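Protein HRI1 (PDB 3RBY) is of unknown function but interacts with HRR25, may interact with SEC72, and is not essential in Saccharomyces cerevisiae. Local coordinates at residues K160-A165 with N237-E242; E52-G57 with L80-Y85; G191-R196 with K213-I218. All coordinates share one frame; numbering follows the deposited sequence.

Contact 1 (K160-A165 with N237-E242); sequences KVTDEA and NWEVIE
The indole of Trp238 carries Val161 on one face, with the CG2 methyl over the six-membered ring in a CH-pi contact, while Lys160 N lies in the ring plane at its edge. CG of Trp238 stands anti to its carbonyl carbon (chi1 -61°), which lays the ring back across the neighbouring strand, and NE1 is satisfied by Lys217 O. Val161 and Trp238 form a non-hydrogen-bonded antiparallel pair; Lys160 and Glu239 form the hydrogen-bonded pair beside it, with Lys160 N to Glu239 O at 2.8 Å and Glu239 N to Lys160 O at 2.7 Å. One more rung runs from Thr162 N to Asn237 O at 3.0 Å. Thr162 also sets its methyl CG2 against Glu239 CB at 3.5 Å, crossing it at about a right angle. On the Lys160 and Glu239 side of the sheet, Ile241 CG2 meets Lys160 CB at 3.9 Å. Past the last rung a water bridges Asp163 OD2 and Asn237 N, and Asp163 OD1 takes Ala165 N in an Asx turn. Strand 156-161 runs between strands 236-244 and 166-173 in an antiparallel sheet, and Trp238 reaches over it to Val170 on the far neighbour.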
ATOM      1  N   LYS A 160     -29.385   6.466  -3.130  1.00 39.70           N
ATOM      2  CA  LYS A 160     -29.358   7.880  -3.445  1.00 38.48           C
ATOM      3  C   LYS A 160     -30.551   8.578  -2.801  1.00 39.30           C
ATOM      4  O   LYS A 160     -31.685   8.082  -2.837  1.00 38.73           O
ATOM      5  CB  LYS A 160     -29.405   8.062  -4.960  1.00 38.85           C
ATOM      6  CG  LYS A 160     -29.038   9.448  -5.471  1.00 38.91           C
ATOM      7  CD  LYS A 160     -28.952   9.396  -7.012  1.00 43.34           C
ATOM      8  CE  LYS A 160     -28.620  10.760  -7.634  1.00 45.69           C
ATOM      9  NZ  LYS A 160     -29.732  11.739  -7.476  1.00 49.53           N
ATOM     10  N   VAL A 161     -30.293   9.740  -2.220  1.00 40.87           N
ATOM     11  CA  VAL A 161     -31.331  10.478  -1.512  1.00 46.12           C
ATOM     12  C   VAL A 161     -32.359  11.008  -2.490  1.00 49.13           C
ATOM     13  O   VAL A 161     -32.007  11.631  -3.507  1.00 46.09           O
ATOM     14  CB  VAL A 161     -30.741  11.647  -0.681  1.00 44.05           C
ATOM     15  CG1 VAL A 161     -31.590  12.898  -0.802  1.00 49.76           C
ATOM     16  CG2 VAL A 161     -30.627  11.238   0.762  1.00 45.72           C
ATOM     17  N   THR A 162     -33.633  10.793  -2.162  1.00 48.83           N
ATOM     18  CA  THR A 162     -34.750  11.275  -2.973  1.00 54.93           C
ATOM     19  C   THR A 162     -35.598  12.291  -2.202  1.00 59.79           C
ATOM     20  O   THR A 162     -36.787  12.078  -1.965  1.00 63.73           O
ATOM     21  CB  THR A 162     -35.650  10.117  -3.439  1.00 50.26           C
ATOM     22  OG1 THR A 162     -36.248   9.484  -2.301  1.00 50.30           O
ATOM     23  CG2 THR A 162     -34.838   9.090  -4.215  1.00 44.90           C
ATOM     24  N   ASP A 163     -34.965  13.395  -1.819  1.00 57.07           N
ATOM     25  CA  ASP A 163     -35.597  14.478  -1.078  1.00 56.83           C
ATOM     26  C   ASP A 163     -35.101  15.768  -1.727  1.00 57.79           C
ATOM     27  O   ASP A 163     -33.958  15.835  -2.188  1.00 60.01           O
ATOM     28  CB  ASP A 163     -35.179  14.409   0.394  1.00 59.53           C
ATOM     29  CG  ASP A 163     -35.912  15.412   1.262  1.00 59.52           C
ATOM     30  OD1 ASP A 163     -35.672  16.633   1.098  1.00 58.51           O
ATOM     31  OD2 ASP A 163     -36.721  14.972   2.117  1.00 56.83           O
ATOM     32  N   GLU A 164     -35.953  16.781  -1.811  1.00 58.84           N
ATOM     33  CA  GLU A 164     -35.576  17.995  -2.525  1.00 57.72           C
ATOM     34  C   GLU A 164     -34.617  18.845  -1.708  1.00 62.03           C
ATOM     35  O   GLU A 164     -33.841  19.624  -2.259  1.00 63.78           O
ATOM     36  CB  GLU A 164     -36.820  18.805  -2.912  1.00 69.75           C
ATOM     37  CG  GLU A 164     -37.921  18.832  -1.848  1.00 71.45           C
ATOM     38  CD  GLU A 164     -38.893  20.006  -2.013  1.00 81.67           C
ATOM     39  OE1 GLU A 164     -39.471  20.437  -0.991  1.00 87.59           O
ATOM     40  OE2 GLU A 164     -39.082  20.501  -3.152  1.00 78.60           O
ATOM     41  N   ALA A 165     -34.680  18.692  -0.388  1.00 57.25           N
ATOM     42  CA  ALA A 165     -33.860  19.485   0.525  1.00 56.29           C
ATOM     43  C   ALA A 165     -32.455  18.913   0.755  1.00 56.95           C
ATOM     44  O   ALA A 165     -31.624  19.548   1.425  1.00 52.48           O
ATOM     45  CB  ALA A 165     -34.583  19.664   1.858  1.00 52.95           C
ATOM     46  N   ASN A 237     -35.973   9.748   2.733  1.00 47.77           N
ATOM     47  CA  ASN A 237     -36.104   8.675   1.749  1.00 44.01           C
ATOM     48  C   ASN A 237     -34.865   8.535   0.879  1.00 43.23           C
ATOM     49  O   ASN A 237     -34.281   9.523   0.426  1.00 44.66           O
ATOM     50  CB  ASN A 237     -37.330   8.894   0.872  1.00 47.66           C
ATOM     51  CG  ASN A 237     -38.623   8.783   1.649  1.00 54.97           C
ATOM     52  OD1 ASN A 237     -38.630   8.340   2.798  1.00 52.29           O
ATOM     53  ND2 ASN A 237     -39.730   9.177   1.026  1.00 52.31           N
ATOM     54  N   TRP A 238     -34.456   7.295   0.675  1.00 42.10           N
ATOM     55  CA  TRP A 238     -33.393   6.996  -0.256  1.00 41.50           C
ATOM     56  C   TRP A 238     -33.933   5.980  -1.223  1.00 41.57           C
ATOM     57  O   TRP A 238     -34.786   5.168  -0.853  1.00 41.80           O
ATOM     58  CB  TRP A 238     -32.203   6.382   0.466  1.00 38.27           C
ATOM     59  CG  TRP A 238     -31.619   7.280   1.490  1.00 41.83           C
ATOM     60  CD1 TRP A 238     -32.194   7.676   2.672  1.00 37.23           C
ATOM     61  CD2 TRP A 238     -30.333   7.901   1.437  1.00 37.12           C
ATOM     62  NE1 TRP A 238     -31.339   8.518   3.351  1.00 38.74           N
ATOM     63  CE2 TRP A 238     -30.188   8.668   2.619  1.00 40.81           C
ATOM     64  CE3 TRP A 238     -29.290   7.887   0.508  1.00 36.81           C
ATOM     65  CZ2 TRP A 238     -29.030   9.407   2.893  1.00 37.34           C
ATOM     66  CZ3 TRP A 238     -28.146   8.627   0.770  1.00 36.64           C
ATOM     67  CH2 TRP A 238     -28.024   9.378   1.958  1.00 39.15           C
ATOM     68  N   GLU A 239     -33.416   6.016  -2.449  1.00 39.32           N
ATOM     69  CA  GLU A 239     -33.727   5.015  -3.457  1.00 40.78           C
ATOM     70  C   GLU A 239     -32.493   4.143  -3.694  1.00 33.07           C
ATOM     71  O   GLU A 239     -31.375   4.658  -3.836  1.00 37.29           O
ATOM     72  CB  GLU A 239     -34.150   5.703  -4.765  1.00 38.11           C
ATOM     73  CG  GLU A 239     -34.770   4.758  -5.797  1.00 46.44           C
ATOM     74  CD  GLU A 239     -34.852   5.373  -7.198  1.00 53.88           C
ATOM     75  OE1 GLU A 239     -35.058   4.603  -8.176  1.00 52.65           O
ATOM     76  OE2 GLU A 239     -34.698   6.619  -7.322  1.00 50.71           O
ATOM     77  N   VAL A 240     -32.684   2.830  -3.713  1.00 35.59           N
ATOM     78  CA  VAL A 240     -31.622   1.905  -4.112  1.00 37.09           C
ATOM     79  C   VAL A 240     -31.456   1.978  -5.627  1.00 36.45           C
ATOM     80  O   VAL A 240     -32.271   1.412  -6.368  1.00 36.76           O
ATOM     81  CB  VAL A 240     -31.982   0.452  -3.764  1.00 36.80           C
ATOM     82  CG1 VAL A 240     -30.938  -0.498  -4.368  1.00 37.17           C
ATOM     83  CG2 VAL A 240     -32.102   0.260  -2.249  1.00 31.63           C
ATOM     84  N   ILE A 241     -30.422   2.664  -6.104  1.00 34.90           N
ATOM     85  CA  ILE A 241     -30.259   2.823  -7.561  1.00 34.41           C
ATOM     86  C   ILE A 241     -29.334   1.771  -8.173  1.00 33.24           C
ATOM     87  O   ILE A 241     -29.127   1.722  -9.398  1.00 35.41           O
ATOM     88  CB  ILE A 241     -29.761   4.230  -7.919  1.00 29.29           C
ATOM     89  CG1 ILE A 241     -28.329   4.424  -7.392  1.00 32.45           C
ATOM     90  CG2 ILE A 241     -30.707   5.283  -7.350  1.00 32.09           C
ATOM     91  CD1 ILE A 241     -27.649   5.745  -7.828  1.00 31.25           C
ATOM     92  N   GLU A 242     -28.764   0.942  -7.308  1.00 31.97           N
ATOM     93  CA  GLU A 242     -27.891  -0.145  -7.726  1.00 33.21           C
ATOM     94  C   GLU A 242     -27.941  -1.245  -6.655  1.00 37.19           C
ATOM     95  O   GLU A 242     -27.845  -0.964  -5.443  1.00 36.60           O
ATOM     96  CB  GLU A 242     -26.453   0.360  -7.923  1.00 33.24           C
ATOM     97  CG  GLU A 242     -25.472  -0.739  -8.351  1.00 33.50           C
ATOM     98  CD  GLU A 242     -24.050  -0.224  -8.582  1.00 31.05           C
ATOM     99  OE1 GLU A 242     -23.837   1.013  -8.593  1.00 32.43           O
ATOM    100  OE2 GLU A 242     -23.135  -1.060  -8.755  1.00 35.27           O
TER
HETATM  101  O   HOH W   1     -37.307  12.365   2.249  1.00 57.21           O

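Contact 2 (E52-G57 with L80-Y85); sequences EWAFAG and LDTNVY
Trp53 lays one face of its indole under the amide of Asn83, the two planes only 7° apart and Asn83 ND2 3.4 Å above the ring plane, offset toward its rim. Phe55 turns its ring edge to the opposite face through CD1, so the indole has a flat amide on one side and a phenyl edge on the other. With CG anti to the backbone N (chi1 -169°), the indole swings across to the start of helix 82-86, where NE1 donates to Asp81 OD1 at 2.9 Å. That oxygen lies in the ring plane, yet the N-H comes to it from above the carboxylate. Asp81 OD1 also takes a weak capping bond from Asn83 N, so two donors grip one buried oxygen. Thr82 OG1 stands at the indole edge, 3.2 Å from Trp53 CD1. A leucine in place of Trp53 would probably leave Asp81 OD1 with its weak capping bond alone from this pair of donors and uncover a face of the Asn83 amide. Further along the pair of strands, Ala56 and Leu80 make a hydrogen-bonded antiparallel pair, with Leu80 N to Ala56 O at 3.0 Å, and their CB atoms meet at 4.0 Å. The ladder ends with Thr82 N giving a bond to Ala54 O at 3.2 Å. Here a short edge strand of an antiparallel sheet passes directly into helix 82-86, with Asp81 as the helix N-cap.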
ATOM      1  N   GLU A  52      -9.399  16.367   4.609  1.00 33.49           N
ATOM      2  CA  GLU A  52      -8.573  17.105   3.668  1.00 35.95           C
ATOM      3  C   GLU A  52      -9.504  17.493   2.527  1.00 40.69           C
ATOM      4  O   GLU A  52      -9.378  18.568   1.941  1.00 41.79           O
ATOM      5  CB  GLU A  52      -7.336  16.291   3.290  1.00 37.75           C
ATOM      6  CG  GLU A  52      -6.697  16.703   1.976  1.00 42.83           C
ATOM      7  CD  GLU A  52      -5.591  15.759   1.547  1.00 45.28           C
ATOM      8  OE1 GLU A  52      -5.833  14.927   0.650  1.00 44.93           O
ATOM      9  OE2 GLU A  52      -4.479  15.850   2.110  1.00 48.23           O
ATOM     10  N   TRP A  53     -10.444  16.604   2.223  1.00 37.79           N
ATOM     11  CA  TRP A  53     -11.415  16.829   1.159  1.00 37.69           C
ATOM     12  C   TRP A  53     -12.401  15.665   1.076  1.00 40.91           C
ATOM     13  O   TRP A  53     -12.215  14.635   1.723  1.00 41.45           O
ATOM     14  CB  TRP A  53     -10.632  16.948  -0.149  1.00 40.10           C
ATOM     15  CG  TRP A  53     -11.459  17.427  -1.302  1.00 41.60           C
ATOM     16  CD1 TRP A  53     -12.542  18.255  -1.245  1.00 40.01           C
ATOM     17  CD2 TRP A  53     -11.273  17.106  -2.686  1.00 38.35           C
ATOM     18  NE1 TRP A  53     -13.040  18.471  -2.506  1.00 39.27           N
ATOM     19  CE2 TRP A  53     -12.278  17.776  -3.409  1.00 40.70           C
ATOM     20  CE3 TRP A  53     -10.352  16.318  -3.383  1.00 36.62           C
ATOM     21  CZ2 TRP A  53     -12.390  17.682  -4.794  1.00 41.27           C
ATOM     22  CZ3 TRP A  53     -10.465  16.226  -4.757  1.00 43.04           C
ATOM     23  CH2 TRP A  53     -11.476  16.904  -5.448  1.00 43.44           C
ATOM     24  N   ALA A  54     -13.448  15.839   0.277  1.00 40.33           N
ATOM     25  CA  ALA A  54     -14.461  14.806   0.095  1.00 42.08           C
ATOM     26  C   ALA A  54     -15.300  15.104  -1.141  1.00 40.31           C
ATOM     27  O   ALA A  54     -15.676  16.251  -1.381  1.00 42.15           O
ATOM     28  CB  ALA A  54     -15.343  14.703   1.327  1.00 36.19           C
ATOM     29  N   PHE A  55     -15.592  14.071  -1.926  1.00 40.20           N
ATOM     30  CA  PHE A  55     -16.367  14.254  -3.144  1.00 38.74           C
ATOM     31  C   PHE A  55     -17.079  12.965  -3.522  1.00 42.04           C
ATOM     32  O   PHE A  55     -16.752  11.884  -3.016  1.00 39.82           O
ATOM     33  CB  PHE A  55     -15.501  14.774  -4.302  1.00 36.13           C
ATOM     34  CG  PHE A  55     -14.416  13.817  -4.768  1.00 39.37           C
ATOM     35  CD1 PHE A  55     -13.078  14.039  -4.428  1.00 40.21           C
ATOM     36  CD2 PHE A  55     -14.719  12.728  -5.579  1.00 38.48           C
ATOM     37  CE1 PHE A  55     -12.062  13.179  -4.873  1.00 39.97           C
ATOM     38  CE2 PHE A  55     -13.708  11.864  -6.038  1.00 36.82           C
ATOM     39  CZ  PHE A  55     -12.377  12.092  -5.681  1.00 40.53           C
ATOM     40  N   ALA A  56     -18.071  13.096  -4.395  1.00 38.86           N
ATOM     41  CA  ALA A  56     -18.865  11.960  -4.830  1.00 38.81           C
ATOM     42  C   ALA A  56     -19.620  12.346  -6.097  1.00 38.07           C
ATOM     43  O   ALA A  56     -19.788  13.536  -6.400  1.00 37.14           O
ATOM     44  CB  ALA A  56     -19.833  11.527  -3.732  1.00 37.66           C
ATOM     45  N   GLY A  57     -20.063  11.349  -6.845  1.00 33.29           N
ATOM     46  CA  GLY A  57     -20.855  11.611  -8.028  1.00 35.71           C
ATOM     47  C   GLY A  57     -21.452  10.306  -8.479  1.00 36.55           C
ATOM     48  O   GLY A  57     -20.866   9.236  -8.261  1.00 35.43           O
ATOM     49  N   LEU A  80     -20.909  16.054  -5.317  1.00 44.16           N
ATOM     50  CA  LEU A  80     -20.414  16.573  -4.044  1.00 41.28           C
ATOM     51  C   LEU A  80     -18.982  17.061  -4.229  1.00 40.88           C
ATOM     52  O   LEU A  80     -18.140  16.322  -4.734  1.00 40.50           O
ATOM     53  CB  LEU A  80     -20.419  15.452  -2.996  1.00 46.87           C
ATOM     54  CG  LEU A  80     -20.357  15.730  -1.489  1.00 47.63           C
ATOM     55  CD1 LEU A  80     -19.405  14.743  -0.814  1.00 39.75           C
ATOM     56  CD2 LEU A  80     -19.961  17.163  -1.180  1.00 43.39           C
ATOM     57  N   ASP A  81     -18.710  18.300  -3.826  1.00 44.34           N
ATOM     58  CA  ASP A  81     -17.338  18.812  -3.717  1.00 40.96           C
ATOM     59  C   ASP A  81     -17.272  19.776  -2.529  1.00 45.22           C
ATOM     60  O   ASP A  81     -17.695  20.931  -2.639  1.00 47.88           O
ATOM     61  CB  ASP A  81     -16.920  19.526  -4.995  1.00 38.66           C
ATOM     62  CG  ASP A  81     -15.501  20.064  -4.931  1.00 43.75           C
ATOM     63  OD1 ASP A  81     -14.968  20.237  -3.809  1.00 45.61           O
ATOM     64  OD2 ASP A  81     -14.919  20.330  -6.011  1.00 43.45           O
ATOM     65  N   THR A  82     -16.762  19.313  -1.392  1.00 40.98           N
ATOM     66  CA  THR A  82     -16.820  20.137  -0.184  1.00 43.31           C
ATOM     67  C   THR A  82     -16.181  21.514  -0.393  1.00 43.96           C
ATOM     68  O   THR A  82     -16.543  22.483   0.276  1.00 43.73           O
ATOM     69  CB  THR A  82     -16.200  19.438   1.046  1.00 46.30           C
ATOM     70  OG1 THR A  82     -14.844  19.058   0.759  1.00 43.44           O
ATOM     71  CG2 THR A  82     -17.024  18.209   1.441  1.00 42.98           C
ATOM     72  N   ASN A  83     -15.240  21.602  -1.323  1.00 41.60           N
ATOM     73  CA  ASN A  83     -14.696  22.906  -1.683  1.00 47.87           C
ATOM     74  C   ASN A  83     -15.801  23.841  -2.157  1.00 50.02           C
ATOM     75  O   ASN A  83     -16.000  24.911  -1.585  1.00 53.46           O
ATOM     76  CB  ASN A  83     -13.619  22.789  -2.769  1.00 43.49           C
ATOM     77  CG  ASN A  83     -12.357  22.088  -2.278  1.00 48.85           C
ATOM     78  OD1 ASN A  83     -12.066  22.044  -1.068  1.00 44.35           O
ATOM     79  ND2 ASN A  83     -11.589  21.539  -3.224  1.00 49.82           N
ATOM     80  N   VAL A  84     -16.526  23.442  -3.200  1.00 48.96           N
ATOM     81  CA  VAL A  84     -17.587  24.305  -3.703  1.00 49.56           C
ATOM     82  C   VAL A  84     -18.711  24.431  -2.682  1.00 48.39           C
ATOM     83  O   VAL A  84     -19.310  25.494  -2.539  1.00 53.88           O
ATOM     84  CB  VAL A  84     -18.151  23.875  -5.095  1.00 47.80           C
ATOM     85  CG1 VAL A  84     -17.183  22.959  -5.826  1.00 47.33           C
ATOM     86  CG2 VAL A  84     -19.523  23.243  -4.951  1.00 56.20           C
ATOM     87  N   TYR A  85     -19.001  23.355  -1.969  1.00 44.26           N
ATOM     88  CA  TYR A  85     -20.041  23.424  -0.952  1.00 47.96           C
ATOM     89  C   TYR A  85     -19.711  24.485   0.081  1.00 48.83           C
ATOM     90  O   TYR A  85     -20.560  25.290   0.436  1.00 53.55           O
ATOM     91  CB  TYR A  85     -20.202  22.084  -0.236  1.00 46.64           C
ATOM     92  CG  TYR A  85     -21.417  22.031   0.657  1.00 43.49           C
ATOM     93  CD1 TYR A  85     -21.350  22.450   1.977  1.00 44.69           C
ATOM     94  CD2 TYR A  85     -22.636  21.566   0.175  1.00 42.31           C
ATOM     95  CE1 TYR A  85     -22.467  22.404   2.800  1.00 47.40           C
ATOM     96  CE2 TYR A  85     -23.758  21.506   0.988  1.00 44.04           C
ATOM     97  CZ  TYR A  85     -23.669  21.931   2.299  1.00 49.15           C
ATOM     98  OH  TYR A  85     -24.784  21.868   3.106  1.00 47.22           O
TER

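Contact 3 (G191-R196 with K213-I218); sequences GLNFIR and KEVNKI
Asn193 and Ile195, alternate residues on one face of strand 192-199, both point at the loop 213-218 that follows strand 205-211 in the antiparallel sheet and contains the 3-10 turn 215-217. Asn193 makes the polar half of the contact. It crosses Glu214 obliquely, its amide plane 72° from the carboxylate, and OD1 accepts Glu214 N at 2.7 Å, with the donor tilted 34° from the carbonyl plane. The other end of the same amide is also engaged: ND2 donates to Leu181 O on strand 176-183 and to a water that also lies within hydrogen-bonding reach of Glu214 OE2, so this buried amide is fixed in rotation from both ends. Ile195 makes the apolar half. Its CG2 branch lies obliquely against Val215 CG1 at 3.5 Å, and the Ile195 and Ile218 side chains slide past each other in opposite directions, Ile195 CD1 coming to 3.7 Å from Ile218 CG2. Because Ile195 CG1 sits between the backbone N and the carbonyl carbon (chi1 56°), its two branches spread to Val215, where the turn begins, and Ile218, just beyond it. The turn itself is braced by Lys217 N to Glu214 O and Ile218 N to Val215 O. The other carboxylate oxygen of Glu214, OE1, takes the hydroxyl of Tyr166, and its anti lone pair receives Lys217 NZ at 2.9 Å in a salt bridge.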
ATOM      1  N   GLY A 191     -24.010  21.781   7.382  1.00 46.91           N
ATOM      2  CA  GLY A 191     -24.807  21.091   6.395  1.00 51.04           C
ATOM      3  C   GLY A 191     -24.233  19.767   5.923  1.00 52.03           C
ATOM      4  O   GLY A 191     -24.846  19.128   5.068  1.00 48.58           O
ATOM      5  N   LEU A 192     -23.085  19.343   6.459  1.00 47.80           N
ATOM      6  CA  LEU A 192     -22.464  18.085   6.002  1.00 44.93           C
ATOM      7  C   LEU A 192     -22.580  16.882   6.952  1.00 44.13           C
ATOM      8  O   LEU A 192     -22.508  17.024   8.176  1.00 46.16           O
ATOM      9  CB  LEU A 192     -21.004  18.307   5.625  1.00 41.62           C
ATOM     10  CG  LEU A 192     -20.777  19.396   4.577  1.00 45.42           C
ATOM     11  CD1 LEU A 192     -19.307  19.798   4.504  1.00 42.54           C
ATOM     12  CD2 LEU A 192     -21.308  18.965   3.208  1.00 41.80           C
ATOM     13  N   ASN A 193     -22.767  15.702   6.358  1.00 44.73           N
ATOM     14  CA  ASN A 193     -22.733  14.421   7.069  1.00 41.00           C
ATOM     15  C   ASN A 193     -21.984  13.345   6.259  1.00 42.52           C
ATOM     16  O   ASN A 193     -22.166  13.236   5.041  1.00 39.97           O
ATOM     17  CB  ASN A 193     -24.146  13.928   7.407  1.00 45.61           C
ATOM     18  CG  ASN A 193     -24.984  14.980   8.112  1.00 47.84           C
ATOM     19  OD1 ASN A 193     -25.089  14.991   9.348  1.00 47.82           O
ATOM     20  ND2 ASN A 193     -25.605  15.862   7.325  1.00 42.84           N
ATOM     21  N   PHE A 194     -21.125  12.573   6.932  1.00 43.02           N
ATOM     22  CA  PHE A 194     -20.416  11.475   6.281  1.00 40.65           C
ATOM     23  C   PHE A 194     -20.396  10.273   7.200  1.00 41.40           C
ATOM     24  O   PHE A 194     -20.428  10.412   8.421  1.00 45.35           O
ATOM     25  CB  PHE A 194     -18.968  11.844   5.959  1.00 38.28           C
ATOM     26  CG  PHE A 194     -18.818  13.092   5.138  1.00 40.01           C
ATOM     27  CD1 PHE A 194     -19.089  13.084   3.770  1.00 40.05           C
ATOM     28  CD2 PHE A 194     -18.389  14.278   5.731  1.00 40.83           C
ATOM     29  CE1 PHE A 194     -18.944  14.245   3.005  1.00 39.61           C
ATOM     30  CE2 PHE A 194     -18.240  15.443   4.979  1.00 41.57           C
ATOM     31  CZ  PHE A 194     -18.518  15.429   3.610  1.00 37.49           C
ATOM     32  N   ILE A 195     -20.332   9.087   6.616  1.00 36.53           N
ATOM     33  CA  ILE A 195     -20.090   7.896   7.404  1.00 38.53           C
ATOM     34  C   ILE A 195     -19.169   6.950   6.653  1.00 39.94           C
ATOM     35  O   ILE A 195     -19.186   6.889   5.408  1.00 36.87           O
ATOM     36  CB  ILE A 195     -21.383   7.164   7.724  1.00 39.08           C
ATOM     37  CG1 ILE A 195     -22.116   6.841   6.427  1.00 40.42           C
ATOM     38  CG2 ILE A 195     -22.259   8.019   8.625  1.00 44.00           C
ATOM     39  CD1 ILE A 195     -23.091   5.682   6.558  1.00 43.88           C
ATOM     40  N   ARG A 196     -18.346   6.248   7.422  1.00 37.26           N
ATOM     41  CA  ARG A 196     -17.582   5.128   6.921  1.00 37.33           C
ATOM     42  C   ARG A 196     -17.932   3.990   7.857  1.00 39.08           C
ATOM     43  O   ARG A 196     -17.699   4.072   9.065  1.00 35.64           O
ATOM     44  CB  ARG A 196     -16.091   5.414   6.967  1.00 40.52           C
ATOM     45  CG  ARG A 196     -15.424   5.317   5.622  1.00 45.76           C
ATOM     46  CD  ARG A 196     -14.186   4.472   5.680  1.00 36.16           C
ATOM     47  NE  ARG A 196     -13.042   5.216   6.171  1.00 40.90           N
ATOM     48  CZ  ARG A 196     -12.325   6.105   5.476  1.00 38.30           C
ATOM     49  NH1 ARG A 196     -11.292   6.690   6.062  1.00 39.76           N
ATOM     50  NH2 ARG A 196     -12.615   6.423   4.222  1.00 36.04           N
ATOM     51  N   LYS A 213     -24.643  15.899  12.218  1.00 44.73           N
ATOM     52  CA  LYS A 213     -25.685  15.632  13.193  1.00 46.87           C
ATOM     53  C   LYS A 213     -26.889  14.864  12.636  1.00 46.90           C
ATOM     54  O   LYS A 213     -27.749  14.406  13.407  1.00 48.96           O
ATOM     55  CB  LYS A 213     -26.109  16.924  13.901  1.00 52.01           C
ATOM     56  CG  LYS A 213     -26.211  18.133  12.985  1.00 63.16           C
ATOM     57  CD  LYS A 213     -27.167  19.157  13.580  1.00 65.78           C
ATOM     58  CE  LYS A 213     -27.020  20.503  12.908  1.00 68.93           C
ATOM     59  NZ  LYS A 213     -27.661  21.539  13.762  1.00 76.74           N
ATOM     60  N   GLU A 214     -26.937  14.685  11.316  1.00 45.15           N
ATOM     61  CA  GLU A 214     -28.057  13.962  10.700  1.00 49.05           C
ATOM     62  C   GLU A 214     -27.710  12.543  10.218  1.00 51.56           C
ATOM     63  O   GLU A 214     -28.457  11.926   9.437  1.00 47.59           O
ATOM     64  CB  GLU A 214     -28.635  14.783   9.561  1.00 48.70           C
ATOM     65  CG  GLU A 214     -28.888  16.220   9.938  1.00 49.48           C
ATOM     66  CD  GLU A 214     -29.873  16.900   9.009  1.00 49.23           C
ATOM     67  OE1 GLU A 214     -31.080  16.554   9.030  1.00 51.01           O
ATOM     68  OE2 GLU A 214     -29.428  17.771   8.244  1.00 47.46           O
ATOM     69  N   VAL A 215     -26.581  12.034  10.703  1.00 52.38           N
ATOM     70  CA  VAL A 215     -26.103  10.692  10.368  1.00 47.13           C
ATOM     71  C   VAL A 215     -27.141   9.580  10.541  1.00 46.77           C
ATOM     72  O   VAL A 215     -27.148   8.618   9.773  1.00 47.07           O
ATOM     73  CB  VAL A 215     -24.836  10.370  11.175  1.00 50.89           C
ATOM     74  CG1 VAL A 215     -24.524   8.889  11.112  1.00 57.81           C
ATOM     75  CG2 VAL A 215     -23.665  11.218  10.665  1.00 44.90           C
ATOM     76  N   ASN A 216     -28.026   9.700  11.526  1.00 48.40           N
ATOM     77  CA  ASN A 216     -29.087   8.689  11.692  1.00 51.78           C
ATOM     78  C   ASN A 216     -30.147   8.707  10.581  1.00 49.68           C
ATOM     79  O   ASN A 216     -31.097   7.910  10.612  1.00 48.20           O
ATOM     80  CB  ASN A 216     -29.762   8.787  13.074  1.00 55.01           C
ATOM     81  CG  ASN A 216     -30.661  10.031  13.223  1.00 54.95           C
ATOM     82  OD1 ASN A 216     -30.472  11.043  12.545  1.00 55.66           O
ATOM     83  ND2 ASN A 216     -31.627   9.955  14.136  1.00 55.30           N
ATOM     84  N   LYS A 217     -30.000   9.622   9.618  1.00 43.44           N
ATOM     85  CA  LYS A 217     -30.892   9.646   8.452  1.00 47.35           C
ATOM     86  C   LYS A 217     -30.241   8.921   7.265  1.00 48.05           C
ATOM     87  O   LYS A 217     -30.759   8.959   6.146  1.00 46.43           O
ATOM     88  CB  LYS A 217     -31.250  11.076   8.044  1.00 44.19           C
ATOM     89  CG  LYS A 217     -32.192  11.835   8.982  1.00 44.91           C
ATOM     90  CD  LYS A 217     -32.328  13.291   8.480  1.00 49.72           C
ATOM     91  CE  LYS A 217     -33.476  14.067   9.141  1.00 53.43           C
ATOM     92  NZ  LYS A 217     -33.051  14.815  10.361  1.00 57.34           N
ATOM     93  N   ILE A 218     -29.099   8.282   7.517  1.00 46.66           N
ATOM     94  CA  ILE A 218     -28.407   7.498   6.505  1.00 43.36           C
ATOM     95  C   ILE A 218     -28.567   6.008   6.769  1.00 41.99           C
ATOM     96  O   ILE A 218     -28.216   5.517   7.851  1.00 45.20           O
ATOM     97  CB  ILE A 218     -26.924   7.822   6.473  1.00 39.81           C
ATOM     98  CG1 ILE A 218     -26.732   9.340   6.463  1.00 42.87           C
ATOM     99  CG2 ILE A 218     -26.285   7.167   5.274  1.00 41.19           C
ATOM    100  CD1 ILE A 218     -25.314   9.777   6.146  1.00 42.01           C
TER
HETATM  101  O   HOH W   2     -24.213  18.222  10.448  1.00 51.30           O
HETATM  102  O   HOH W   3     -26.703  18.370   8.676  1.00 46.58           O

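Contacts 1 and 3 both reach the same antiparallel sheet, their centres 14 Å apart, and they are joined directly: Trp238 NE1 lies 2.9 Å from Lys217 O, while Trp238 CZ2 packs 4.1 Å from Ile218 CA. Contact 2 is at the edge of the other sheet, its centre 15 Å from that of contact 3, and the two meet through side chains: Thr82 CG2 approaches Phe194 CZ at 3.8 Å, and Tyr85 CE1 approaches Leu192 CD2 at 3.7 Å. Contacts 1 and 2 stay apart, their nearest atoms about 7 Å from each other. A triethylene glycol, probably from the crystallisation liquor, lies about 4 Å from the Trp53 side chain of contact 2.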